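Local coordinates for protein cyclin-dependent kinase inhibitor 3 (Homo sapiens, PDB 1FPZ) that removes phosphate from phosphotyrosine and phosphoserine or phosphothreonine residues of proteins, including the activating phosphothreonine of the cell-cycle kinase CDK2, at residues I27-L32 with E65-C70; R58-D63 with P90-L95; E125-L130 with L155-D160. The protein carries 1 engineered substitution. All coordinates share one frame; numbering follows the deposited sequence.

Interaction 1 of 3, residues I27-L32 with E65-C70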
loop_
_atom_site.group_PDB
_atom_site.type_symbol
_atom_site.label_atom_id
_atom_site.label_comp_id
_atom_site.label_asym_id
_atom_site.label_seq_id
_atom_site.Cartn_x
_atom_site.Cartn_y
_atom_site.Cartn_z
ATOM N N ILE A 27 6.167 -14.312 5.518
ATOM C CA ILE A 27 5.189 -13.386 4.954
ATOM C C ILE A 27 6.041 -12.753 3.887
ATOM O O ILE A 27 7.131 -12.245 4.186
ATOM C CB ILE A 27 4.780 -12.273 5.925
ATOM C CG1 ILE A 27 5.830 -12.146 7.025
ATOM C CG2 ILE A 27 3.378 -12.513 6.425
ATOM C CD1 ILE A 27 5.659 -10.927 7.904
ATOM N N HIS A 28 5.577 -12.785 2.650
ATOM C CA HIS A 28 6.398 -12.210 1.616
ATOM C C HIS A 28 6.077 -10.785 1.206
ATOM O O HIS A 28 4.930 -10.438 0.957
ATOM C CB HIS A 28 6.394 -13.074 0.378
ATOM C CG HIS A 28 7.501 -12.733 -0.553
ATOM N ND1 HIS A 28 7.341 -12.673 -1.919
ATOM C CD2 HIS A 28 8.789 -12.396 -0.303
ATOM C CE1 HIS A 28 8.485 -12.310 -2.473
ATOM N NE2 HIS A 28 9.379 -12.136 -1.515
ATOM N N ILE A 29 7.135 -9.992 1.108
ATOM C CA ILE A 29 7.079 -8.594 0.716
ATOM C C ILE A 29 7.602 -8.494 -0.714
ATOM O O ILE A 29 8.687 -9.001 -1.017
ATOM C CB ILE A 29 7.995 -7.753 1.618
ATOM C CG1 ILE A 29 7.683 -8.033 3.086
ATOM C CG2 ILE A 29 7.863 -6.273 1.285
ATOM C CD1 ILE A 29 8.563 -7.275 4.059
ATOM N N SER A 30 6.824 -7.871 -1.592
ATOM C CA SER A 30 7.219 -7.662 -2.985
ATOM C C SER A 30 7.778 -6.248 -3.054
ATOM O O SER A 30 7.037 -5.275 -2.914
ATOM C CB SER A 30 6.011 -7.780 -3.880
ATOM O OG SER A 30 5.430 -9.059 -3.741
ATOM N N TRP A 31 9.081 -6.133 -3.268
ATOM C CA TRP A 31 9.719 -4.830 -3.292
ATOM C C TRP A 31 9.740 -4.102 -4.647
ATOM O O TRP A 31 10.385 -4.560 -5.597
ATOM C CB TRP A 31 11.135 -4.971 -2.725
ATOM C CG TRP A 31 11.202 -5.375 -1.247
ATOM C CD1 TRP A 31 11.540 -6.598 -0.739
ATOM C CD2 TRP A 31 10.988 -4.522 -0.115
ATOM N NE1 TRP A 31 11.559 -6.558 0.635
ATOM C CE2 TRP A 31 11.221 -5.297 1.045
ATOM C CE3 TRP A 31 10.620 -3.174 0.029
ATOM C CZ2 TRP A 31 11.100 -4.772 2.337
ATOM C CZ3 TRP A 31 10.501 -2.648 1.308
ATOM C CH2 TRP A 31 10.742 -3.450 2.451
ATOM N N LEU A 32 9.053 -2.956 -4.709
ATOM C CA LEU A 32 8.971 -2.156 -5.932
ATOM C C LEU A 32 10.126 -1.152 -6.074
ATOM O O LEU A 32 10.327 -0.302 -5.206
ATOM C CB LEU A 32 7.653 -1.387 -5.962
ATOM C CG LEU A 32 7.438 -0.388 -7.125
ATOM C CD1 LEU A 32 7.304 -1.152 -8.452
ATOM C CD2 LEU A 32 6.130 0.378 -6.901
ATOM N N GLU A 65 6.405 -9.431 14.346
ATOM C CA GLU A 65 7.797 -9.576 14.784
ATOM C C GLU A 65 8.738 -9.785 13.591
ATOM O O GLU A 65 9.841 -9.240 13.545
ATOM C CB GLU A 65 7.911 -10.766 15.729
ATOM C CG GLU A 65 9.215 -10.839 16.466
ATOM C CD GLU A 65 9.292 -9.826 17.581
ATOM O OE1 GLU A 65 9.384 -8.620 17.283
ATOM O OE2 GLU A 65 9.249 -10.239 18.759
ATOM N N GLU A 66 8.296 -10.588 12.632
ATOM C CA GLU A 66 9.078 -10.853 11.428
ATOM C C GLU A 66 9.356 -9.546 10.679
ATOM O O GLU A 66 10.493 -9.267 10.286
ATOM C CB GLU A 66 8.302 -11.803 10.514
ATOM C CG GLU A 66 8.725 -11.732 9.070
ATOM C CD GLU A 66 9.830 -12.705 8.709
ATOM O OE1 GLU A 66 10.845 -12.778 9.435
ATOM O OE2 GLU A 66 9.679 -13.394 7.678
ATOM N N LEU A 67 8.299 -8.762 10.468
ATOM C CA LEU A 67 8.405 -7.491 9.772
ATOM C C LEU A 67 9.315 -6.559 10.537
ATOM O O LEU A 67 10.115 -5.831 9.948
ATOM C CB LEU A 67 7.028 -6.840 9.635
ATOM C CG LEU A 67 5.979 -7.587 8.815
ATOM C CD1 LEU A 67 4.612 -6.961 9.076
ATOM C CD2 LEU A 67 6.337 -7.532 7.323
ATOM N N LYS A 68 9.171 -6.568 11.857
ATOM C CA LYS A 68 9.974 -5.732 12.729
ATOM C C LYS A 68 11.441 -6.143 12.601
ATOM O O LYS A 68 12.342 -5.295 12.559
ATOM C CB LYS A 68 9.502 -5.915 14.173
ATOM C CG LYS A 68 10.427 -5.340 15.219
ATOM C CD LYS A 68 10.506 -3.845 15.132
ATOM C CE LYS A 68 11.335 -3.318 16.270
ATOM N NZ LYS A 68 11.302 -1.842 16.351
ATOM N N SER A 69 11.658 -7.457 12.541
ATOM C CA SER A 69 12.991 -8.051 12.418
ATOM C C SER A 69 13.606 -7.786 11.048
ATOM O O SER A 69 14.814 -7.911 10.863
ATOM C CB SER A 69 12.900 -9.564 12.639
ATOM O OG SER A 69 14.093 -10.218 12.251
ATOM N N CYS A 70 12.757 -7.427 10.092
ATOM C CA CYS A 70 13.189 -7.146 8.731
ATOM C C CYS A 70 13.650 -5.715 8.578
ATOM O O CYS A 70 14.309 -5.380 7.599
ATOM C CB CYS A 70 12.050 -7.362 7.737
ATOM S SG CYS A 70 11.731 -9.053 7.216
#

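Interaction 2 of 3, residues R58-D63 with P90-L95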
loop_
_atom_site.group_PDB
_atom_site.type_symbol
_atom_site.label_atom_id
_atom_site.label_comp_id
_atom_site.label_asym_id
_atom_site.label_seq_id
_atom_site.Cartn_x
_atom_site.Cartn_y
_atom_site.Cartn_z
ATOM N N ARG A 58 -2.868 -17.400 9.727
ATOM C CA ARG A 58 -1.596 -16.754 10.028
ATOM C C ARG A 58 -1.535 -16.358 11.497
ATOM O O ARG A 58 -2.559 -16.219 12.152
ATOM C CB ARG A 58 -1.430 -15.499 9.170
ATOM C CG ARG A 58 -0.505 -15.645 7.979
ATOM C CD ARG A 58 0.961 -15.675 8.398
ATOM N NE ARG A 58 1.819 -15.219 7.307
ATOM C CZ ARG A 58 1.893 -15.808 6.116
ATOM N NH1 ARG A 58 1.169 -16.889 5.864
ATOM N NH2 ARG A 58 2.656 -15.291 5.157
ATOM N N ASN A 59 -0.318 -16.161 11.993
ATOM C CA ASN A 59 -0.072 -15.772 13.376
ATOM C C ASN A 59 0.270 -14.280 13.378
ATOM O O ASN A 59 1.402 -13.909 13.078
ATOM C CB ASN A 59 1.111 -16.583 13.897
ATOM C CG ASN A 59 1.480 -16.226 15.304
ATOM O OD1 ASN A 59 2.581 -16.521 15.759
ATOM N ND2 ASN A 59 0.558 -15.595 16.016
ATOM N N VAL A 60 -0.692 -13.432 13.728
ATOM C CA VAL A 60 -0.474 -11.989 13.698
ATOM C C VAL A 60 0.719 -11.462 14.493
ATOM O O VAL A 60 1.332 -10.467 14.108
ATOM C CB VAL A 60 -1.741 -11.261 14.130
ATOM C CG1 VAL A 60 -1.697 -9.823 13.676
ATOM C CG2 VAL A 60 -2.940 -11.964 13.545
ATOM N N GLN A 61 1.061 -12.129 15.588
ATOM C CA GLN A 61 2.192 -11.687 16.398
ATOM C C GLN A 61 3.527 -12.062 15.767
ATOM O O GLN A 61 4.466 -11.270 15.770
ATOM C CB GLN A 61 2.132 -12.313 17.779
ATOM C CG GLN A 61 0.772 -12.295 18.403
ATOM C CD GLN A 61 0.745 -13.157 19.617
ATOM O OE1 GLN A 61 1.019 -14.363 19.545
ATOM N NE2 GLN A 61 0.434 -12.555 20.757
ATOM N N LYS A 62 3.622 -13.281 15.247
ATOM C CA LYS A 62 4.858 -13.715 14.611
ATOM C C LYS A 62 5.145 -12.860 13.381
ATOM O O LYS A 62 6.283 -12.437 13.174
ATOM C CB LYS A 62 4.783 -15.170 14.166
ATOM C CG LYS A 62 6.059 -15.615 13.448
ATOM C CD LYS A 62 5.801 -16.740 12.465
ATOM C CE LYS A 62 7.030 -16.979 11.602
ATOM N NZ LYS A 62 6.690 -17.653 10.327
ATOM N N ASP A 63 4.116 -12.630 12.563
ATOM C CA ASP A 63 4.240 -11.820 11.344
ATOM C C ASP A 63 4.759 -10.447 11.666
ATOM O O ASP A 63 5.682 -9.956 11.020
ATOM C CB ASP A 63 2.894 -11.657 10.655
ATOM C CG ASP A 63 2.352 -12.957 10.138
ATOM O OD1 ASP A 63 2.436 -13.968 10.871
ATOM O OD2 ASP A 63 1.831 -12.973 9.004
ATOM N N PRO A 90 -8.382 -7.518 14.516
ATOM C CA PRO A 90 -8.930 -6.232 14.956
ATOM C C PRO A 90 -7.907 -5.317 15.618
ATOM O O PRO A 90 -8.019 -4.094 15.551
ATOM C CB PRO A 90 -10.030 -6.642 15.931
ATOM C CG PRO A 90 -10.392 -8.042 15.485
ATOM C CD PRO A 90 -9.040 -8.623 15.229
ATOM N N ASN A 91 -6.917 -5.905 16.275
ATOM C CA ASN A 91 -5.908 -5.094 16.942
ATOM C C ASN A 91 -4.587 -5.089 16.182
ATOM O O ASN A 91 -3.503 -4.991 16.774
ATOM C CB ASN A 91 -5.692 -5.588 18.369
ATOM C CG ASN A 91 -5.290 -7.039 18.419
ATOM O OD1 ASN A 91 -5.978 -7.901 17.859
ATOM N ND2 ASN A 91 -4.174 -7.327 19.083
ATOM N N LEU A 92 -4.697 -5.190 14.861
ATOM C CA LEU A 92 -3.539 -5.183 13.972
ATOM C C LEU A 92 -2.737 -3.923 14.221
ATOM O O LEU A 92 -1.540 -3.977 14.524
ATOM C CB LEU A 92 -4.010 -5.220 12.510
ATOM C CG LEU A 92 -2.961 -5.220 11.395
ATOM C CD1 LEU A 92 -1.987 -6.360 11.609
ATOM C CD2 LEU A 92 -3.647 -5.356 10.056
ATOM N N LEU A 93 -3.422 -2.787 14.106
ATOM C CA LEU A 93 -2.812 -1.480 14.304
ATOM C C LEU A 93 -2.106 -1.417 15.658
ATOM O O LEU A 93 -0.985 -0.915 15.769
ATOM C CB LEU A 93 -3.883 -0.395 14.216
ATOM C CG LEU A 93 -4.710 -0.232 12.936
ATOM C CD1 LEU A 93 -3.805 -0.018 11.742
ATOM C CD2 LEU A 93 -5.565 -1.431 12.726
ATOM N N ASP A 94 -2.779 -1.942 16.683
ATOM C CA ASP A 94 -2.248 -1.975 18.046
ATOM C C ASP A 94 -0.893 -2.685 18.050
ATOM O O ASP A 94 0.131 -2.148 18.485
ATOM C CB ASP A 94 -3.154 -2.793 18.991
ATOM C CG ASP A 94 -4.578 -2.257 19.112
ATOM O OD1 ASP A 94 -5.298 -2.782 19.997
ATOM O OD2 ASP A 94 -4.986 -1.346 18.350
ATOM N N LEU A 95 -0.922 -3.931 17.593
ATOM C CA LEU A 95 0.274 -4.759 17.549
ATOM C C LEU A 95 1.469 -4.145 16.850
ATOM O O LEU A 95 2.593 -4.262 17.342
ATOM C CB LEU A 95 -0.030 -6.112 16.908
ATOM C CG LEU A 95 -0.877 -7.050 17.773
ATOM C CD1 LEU A 95 -0.869 -8.458 17.189
ATOM C CD2 LEU A 95 -0.316 -7.077 19.193
#

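Interaction 3 of 3, residues E125-L130 with L155-D160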
loop_
_atom_site.group_PDB
_atom_site.type_symbol
_atom_site.label_atom_id
_atom_site.label_comp_id
_atom_site.label_asym_id
_atom_site.label_seq_id
_atom_site.Cartn_x
_atom_site.Cartn_y
_atom_site.Cartn_z
ATOM N N GLU A 125 2.570 11.494 3.049
ATOM C CA GLU A 125 3.217 10.732 4.110
ATOM C C GLU A 125 4.213 9.730 3.507
ATOM O O GLU A 125 5.243 9.414 4.118
ATOM C CB GLU A 125 2.177 9.987 4.978
ATOM C CG GLU A 125 1.284 10.885 5.847
ATOM C CD GLU A 125 0.333 10.096 6.734
ATOM O OE1 GLU A 125 -0.324 10.692 7.609
ATOM O OE2 GLU A 125 0.240 8.873 6.579
ATOM N N LEU A 126 3.898 9.219 2.317
ATOM C CA LEU A 126 4.781 8.257 1.658
ATOM C C LEU A 126 6.066 8.974 1.261
ATOM O O LEU A 126 7.164 8.518 1.571
ATOM C CB LEU A 126 4.105 7.668 0.417
ATOM C CG LEU A 126 3.010 6.601 0.580
ATOM C CD1 LEU A 126 2.224 6.423 -0.709
ATOM C CD2 LEU A 126 3.672 5.287 0.985
ATOM N N THR A 127 5.920 10.096 0.569
ATOM C CA THR A 127 7.078 10.848 0.130
ATOM C C THR A 127 8.001 11.174 1.281
ATOM O O THR A 127 9.213 11.067 1.155
ATOM C CB THR A 127 6.655 12.117 -0.566
ATOM O OG1 THR A 127 5.739 11.782 -1.622
ATOM C CG2 THR A 127 7.862 12.808 -1.158
ATOM N N THR A 128 7.428 11.544 2.420
ATOM C CA THR A 128 8.228 11.871 3.585
ATOM C C THR A 128 8.998 10.664 4.093
ATOM O O THR A 128 10.139 10.800 4.532
ATOM C CB THR A 128 7.353 12.391 4.724
ATOM O OG1 THR A 128 6.759 13.635 4.330
ATOM C CG2 THR A 128 8.177 12.583 5.979
ATOM N N CYS A 129 8.364 9.491 4.065
ATOM C CA CYS A 129 9.011 8.267 4.515
ATOM C C CYS A 129 10.238 8.016 3.649
ATOM O O CYS A 129 11.268 7.607 4.149
ATOM C CB CYS A 129 8.066 7.049 4.398
ATOM S SG CYS A 129 7.189 6.492 5.905
ATOM N N LEU A 130 10.117 8.262 2.350
ATOM C CA LEU A 130 11.227 8.027 1.441
ATOM C C LEU A 130 12.311 9.091 1.626
ATOM O O LEU A 130 13.480 8.759 1.784
ATOM C CB LEU A 130 10.722 7.983 -0.009
ATOM C CG LEU A 130 9.545 7.018 -0.241
ATOM C CD1 LEU A 130 8.943 7.226 -1.617
ATOM C CD2 LEU A 130 10.000 5.594 -0.070
ATOM N N LEU A 155 3.756 6.800 -8.194
ATOM C CA LEU A 155 4.641 6.941 -9.353
ATOM C C LEU A 155 4.210 8.180 -10.144
ATOM O O LEU A 155 5.051 8.999 -10.497
ATOM C CB LEU A 155 4.606 5.693 -10.248
ATOM C CG LEU A 155 5.197 4.450 -9.569
ATOM C CD1 LEU A 155 5.121 3.266 -10.500
ATOM C CD2 LEU A 155 6.665 4.735 -9.169
ATOM N N LEU A 156 2.909 8.323 -10.416
ATOM C CA LEU A 156 2.419 9.504 -11.131
ATOM C C LEU A 156 2.733 10.734 -10.299
ATOM O O LEU A 156 3.078 11.800 -10.818
ATOM C CB LEU A 156 0.910 9.439 -11.320
ATOM C CG LEU A 156 0.250 8.566 -12.379
ATOM C CD1 LEU A 156 1.195 7.541 -12.979
ATOM C CD2 LEU A 156 -0.917 7.903 -11.723
ATOM N N TYR A 157 2.601 10.571 -8.991
ATOM C CA TYR A 157 2.832 11.649 -8.053
ATOM C C TYR A 157 4.263 12.155 -8.110
ATOM O O TYR A 157 4.486 13.358 -8.229
ATOM C CB TYR A 157 2.478 11.164 -6.643
ATOM C CG TYR A 157 2.470 12.250 -5.594
ATOM C CD1 TYR A 157 1.422 13.178 -5.516
ATOM C CD2 TYR A 157 3.522 12.358 -4.689
ATOM C CE1 TYR A 157 1.436 14.194 -4.550
ATOM C CE2 TYR A 157 3.549 13.343 -3.732
ATOM C CZ TYR A 157 2.508 14.262 -3.658
ATOM O OH TYR A 157 2.551 15.203 -2.661
ATOM N N LEU A 158 5.236 11.248 -8.046
ATOM C CA LEU A 158 6.639 11.662 -8.080
ATOM C C LEU A 158 7.218 11.893 -9.480
ATOM O O LEU A 158 8.362 12.299 -9.608
ATOM C CB LEU A 158 7.518 10.658 -7.324
ATOM C CG LEU A 158 7.322 10.533 -5.813
ATOM C CD1 LEU A 158 7.973 9.263 -5.315
ATOM C CD2 LEU A 158 7.915 11.745 -5.105
ATOM N N SER A 159 6.448 11.615 -10.527
ATOM C CA SER A 159 6.934 11.846 -11.892
ATOM C C SER A 159 5.881 12.522 -12.759
ATOM O O SER A 159 4.705 12.178 -12.720
ATOM C CB SER A 159 7.351 10.546 -12.573
ATOM O OG SER A 159 7.756 10.818 -13.903
ATOM N N ASP A 160 6.305 13.477 -13.564
ATOM C CA ASP A 160 5.355 14.165 -14.400
ATOM C C ASP A 160 5.457 13.665 -15.831
ATOM O O ASP A 160 4.733 14.121 -16.715
ATOM C CB ASP A 160 5.605 15.666 -14.282
ATOM C CG ASP A 160 5.427 16.161 -12.845
ATOM O OD1 ASP A 160 6.092 17.154 -12.457
ATOM O OD2 ASP A 160 4.613 15.546 -12.104
#

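Interaction 1 of 3, residues I27-L32 with E65-C70
Ile-27 meets helix 60-70 with the end of its longer branch, CD1 resting against both Glu-66 and Leu-67. Ile-27 CD1 lies 3.4 Å from Glu-66 CG, and the two side chains run past each other in opposite senses; the glutamate touches through its methylene portion rather than its charge. Leu-67 crosses the isoleucine at roughly a right angle, and the 3.5 Å between Ile-27 CD1 and Leu-67 CG is tighter than ordinary van der Waals contact. A chi1 of only 19° almost eclipses CG1 of Ile-27 with its own backbone N, a sign of strain at this point.

The second apolar touch is looser: CD1 of Ile-29 approaches CD2 of Leu-67 at 4.0 Å. With CG1 of Ile-29 beside the backbone N (chi1 -52°), its other branch, CG2, sits over the centre of the Trp-31 ring, so one residue serves both helix and indole. An alanine in place of Ile-27 would probably open a gap beside Glu-66 and Leu-67, leaving Ile-29 as the leucine's remaining neighbour from this segment.

Ser-30 and Leu-32 pair through their backbones with Leu-45 and Leu-43. Residues 27-32 belong to the N-terminal region that interacts with CDK2, and the contact fastens helix 60-70 to the chain leading into strand 30-33, one of the two outermost strands of the mixed sheet in the phosphatase alpha/beta fold.

Interaction 2 of 3, residues R58-D63 with P90-L95
Val-60 faces two leucines at once, and the apolar part of this contact is built around its CG1 methyl. CG1 of Val-60 lies 3.9 Å from CD1 of Leu-95 and 4.0 Å from CD1 of Leu-92, spacings of relaxed van der Waals packing. In both pairs the side chains cross at about a right angle, meeting through their terminal methyls. The torsions explain the convergence: CG1 of Val-60 is turned opposite its backbone N (chi1 -161°), and Leu-92 extends in the same sense (chi1 -180°), which carries its CD1 forward although its CB does not point straight at the valine. Gln-61 adds its aliphatic stem at the margin, with CG of Gln-61 4.3 Å from CD1 of Leu-95.

None of the polar bonds joins the two segments. Arg-58 and Asp-63 form a salt bridge, NE of Arg-58 to OD2 of Asp-63 at 2.8 Å, in which the carboxylate carbon lies at the edge of the guanidinium and in its plane. The hydrogen bond itself is weak, bent to 120° at the hydrogen. Asp-63 OD2 also accepts from the backbone N of Gly-50, so this buried carboxylate ties the first turn of helix 60-70 to preceding chain. Backbone bonds from Asp-63 N to Asn-59 O and from Leu-95 N to Asn-91 O close the opening turns of the two helices.

Leu-92 also packs on Leu-84 of helix 81-86, and its side chain is about 10 Å from that of Ser-140, the engineered replacement of the predicted nucleophilic cysteine. Chemically, then, the two helix starts are joined by aliphatic packing, whereas a salt bridge and a backbone bond shape the first start and a backbone bond the second.

Interaction 3 of 3, residues E125-L130 with L155-D160
Thr-127 brings its hydroxyl to the rim of the Tyr-157 ring, the one polar-to-aromatic approach in this contact. OG1 of Thr-127 lies near the ring plane, 3.4 Å from CE2 and 3.8 Å from CD2 of Tyr-157, so it meets the C-H edge and not the pi face. The two side chains cross at about a right angle. The hydroxyl is already engaged: OG1 is hydrogen-bonded to the carbonyl O of Met-123, one turn earlier in helix 116-131. A chi1 of -54° sets OG1 beside the threonine's own backbone N, a position that serves both the carbonyl and the ring edge. Tyr-157 also rests against Met-123 and Glu-124, extending its hold on the same helix.

The apolar contacts are gathered on Leu-158. CD2 of Leu-158 lies 4.1 Å from CG2 of Thr-127, the two side chains sliding past each other in opposite directions, while CD1 of Leu-158 comes within 4.3 Å of CD1 of Leu-130. Thr-127 thus turns its two branches to different neighbours: OG1, bonded to Met-123 O, touches the ring edge, and CG2 touches Leu-158. Val-37, from a loop, also packs against Leu-158.

Backbone bonding weakens where helix 146-158 finishes: Ser-159 N makes weak hydrogen bonds to the O atoms of Leu-155 and Leu-156. In this family the corresponding helix follows the phosphate-binding loop, and the contact involves its far end. The ring's hydrogens probably carry a slight positive charge, so the threonine oxygen beside them implies a mildly favourable electrostatic touch added to otherwise loose methyl packing.

In the fold
All three contacts are partly buried and rely on side-chain packing, yet they work at different places. Interactions 1 and 2 share helix 60-70: one uses it to hold the chain leading into edge strand 30-33, the other joins its first turn to the start of helix 92-98. They touch where CG2 of Ile-27 packs against Arg-58 and Asp-63. Interaction 3 stands apart, across the chain's centre from interaction 2, and links helices 116-131 and 146-158. Interaction 2 lies farthest from the centre, about 17 Å against 13 Å for the others, centre to centre. Chemistry varies accordingly: isoleucines against a leucine and a glutamate's methylenes in interaction 1, aliphatic side chains in interaction 2, a hydroxyl at an aromatic edge in interaction 3.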